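Local coordinates for Nitrate/nitrite binding protein NrtA (PDB 2G29) that binds nitrate as the periplasmic substrate-binding component of an ABC transporter that takes up nitrate and probably also nitrite, at residues 101-106 / 358-363. Residues are numbered along the deposited sequence; the frame is centred on the assembly and turned at random.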
# COMPACT_ATOMS: atom_id res chain seq x y z
N LEU A 101 -12.37 5.12 3.15
CA LEU A 101 -13.29 4.38 4.02
C LEU A 101 -13.47 5.07 5.38
O LEU A 101 -14.52 5.01 5.99
CB LEU A 101 -12.78 2.96 4.19
CG LEU A 101 -12.64 2.17 2.87
CD1 LEU A 101 -11.81 0.94 3.11
CD2 LEU A 101 -14.01 1.77 2.30
N ILE A 102 -12.43 5.74 5.85
CA ILE A 102 -12.50 6.45 7.12
C ILE A 102 -13.28 7.78 6.95
O ILE A 102 -14.09 8.15 7.81
CB ILE A 102 -11.08 6.72 7.68
CG1 ILE A 102 -10.44 5.38 8.04
CG2 ILE A 102 -11.18 7.63 8.90
CD1 ILE A 102 -8.92 5.50 8.37
N THR A 103 -13.04 8.50 5.86
CA THR A 103 -13.77 9.76 5.61
C THR A 103 -15.26 9.45 5.43
O THR A 103 -16.13 10.13 6.00
CB THR A 103 -13.29 10.42 4.31
OG1 THR A 103 -11.92 10.87 4.47
CG2 THR A 103 -14.17 11.57 3.94
N MET A 104 -15.55 8.42 4.64
CA MET A 104 -16.97 8.08 4.38
C MET A 104 -17.60 7.53 5.63
O MET A 104 -18.77 7.86 5.92
CB MET A 104 -17.06 7.07 3.24
CG MET A 104 -16.57 7.67 1.95
SD MET A 104 -16.48 6.51 0.52
CE MET A 104 -18.23 6.53 0.06
N GLY A 105 -16.86 6.68 6.35
CA GLY A 105 -17.33 6.16 7.62
C GLY A 105 -17.54 4.66 7.70
O GLY A 105 -17.77 4.14 8.79
N THR A 106 -17.45 3.97 6.57
CA THR A 106 -17.72 2.53 6.57
C THR A 106 -16.93 1.70 7.56
O THR A 106 -17.46 0.72 8.07
CB THR A 106 -17.52 1.96 5.17
OG1 THR A 106 -17.74 0.55 5.14
CG2 THR A 106 -16.20 2.23 4.72
N VAL A 358 -13.35 11.48 -4.56
CA VAL A 358 -11.92 11.59 -4.85
C VAL A 358 -11.55 13.08 -4.97
O VAL A 358 -10.47 13.48 -4.52
CB VAL A 358 -11.58 10.79 -6.12
CG1 VAL A 358 -10.15 11.10 -6.65
CG2 VAL A 358 -11.67 9.33 -5.80
N ASP A 359 -12.43 13.92 -5.52
CA ASP A 359 -12.08 15.33 -5.64
C ASP A 359 -12.00 16.02 -4.27
O ASP A 359 -11.38 17.11 -4.17
CB ASP A 359 -13.07 16.07 -6.56
CG ASP A 359 -12.82 15.81 -8.03
OD1 ASP A 359 -11.70 15.41 -8.39
OD2 ASP A 359 -13.75 16.04 -8.85
N LYS A 360 -12.59 15.43 -3.23
CA LYS A 360 -12.53 16.00 -1.89
C LYS A 360 -11.34 15.45 -1.09
O LYS A 360 -10.64 16.23 -0.42
CB LYS A 360 -13.82 15.73 -1.11
CG LYS A 360 -13.79 16.25 0.35
CD LYS A 360 -15.16 16.16 0.99
CE LYS A 360 -15.13 16.43 2.49
NZ LYS A 360 -14.80 15.15 3.23
N VAL A 361 -11.07 14.15 -1.17
CA VAL A 361 -9.98 13.54 -0.41
C VAL A 361 -8.58 13.65 -1.03
O VAL A 361 -7.60 13.86 -0.32
CB VAL A 361 -10.33 12.05 -0.19
CG1 VAL A 361 -9.17 11.26 0.45
CG2 VAL A 361 -11.58 11.97 0.69
N ASN A 362 -8.51 13.49 -2.34
CA ASN A 362 -7.23 13.54 -3.03
C ASN A 362 -6.73 14.98 -3.14
O ASN A 362 -7.42 15.84 -3.66
CB ASN A 362 -7.38 12.90 -4.43
CG ASN A 362 -6.08 12.90 -5.21
OD1 ASN A 362 -5.58 13.97 -5.59
ND2 ASN A 362 -5.53 11.70 -5.44
N ARG A 363 -5.52 15.21 -2.60
CA ARG A 363 -4.97 16.56 -2.65
C ARG A 363 -3.75 16.64 -3.55
O ARG A 363 -2.68 17.14 -3.13
CB ARG A 363 -4.65 17.07 -1.24
CG ARG A 363 -5.89 17.19 -0.33
CD ARG A 363 -7.00 18.02 -0.98
NE ARG A 363 -6.55 19.39 -1.27
CZ ARG A 363 -6.50 20.37 -0.37
NH1 ARG A 363 -6.87 20.18 0.88
NH2 ARG A 363 -6.01 21.56 -0.74
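T103 meets V361 and K360 where the C-terminal ends of helices 97-104 and 354-361 approach each other. The interface is small, 98 Å² counting both sides. The side chains of T103 and V361 both start out toward the opposite helix, run in roughly opposing directions and meet by their branch ends. The CA atoms of T103 and V361 are 8.1 Å apart. CG2 of V361 lies over the fork of the threonine, 4.0 Å from T103 OG1 and 4.2 Å from T103 CG2. These are van der Waals contacts. The hydroxyl has its polar partners elsewhere: T103 OG1 is hydrogen-bonded to the carbonyl O of P99, one turn earlier, and to the backbone N of M115. With chi1 at -68°, OG1 sits beside the backbone N of T103, which suits the bond back to P99, and CG2 is turned anti to that N.

The five-stranded mixed sheet that includes strand 115-120 belongs to one of the two domains of this periplasmic binding protein. Helix 97-104 follows strand 91-95 of that sheet directly. Helix 354-361 comes from much later in the chain. Strand 115-120, an outermost strand of the sheet, runs close to both: I117 makes backbone hydrogen bonds to V361 and R363, and I102 makes one to T113 just before the strand. The nitrate site lies elsewhere.

K360 approaches at an angle to T103. Its chain is extended through chi3 and bends at chi4 (-85°), which brings NZ to 3.7 Å from T103 CG2. The ammonium group meets a methyl here and makes no hydrogen bond to T103. K360 is exposed, whereas V361 is buried and also packs on Y100 of helix 97-104.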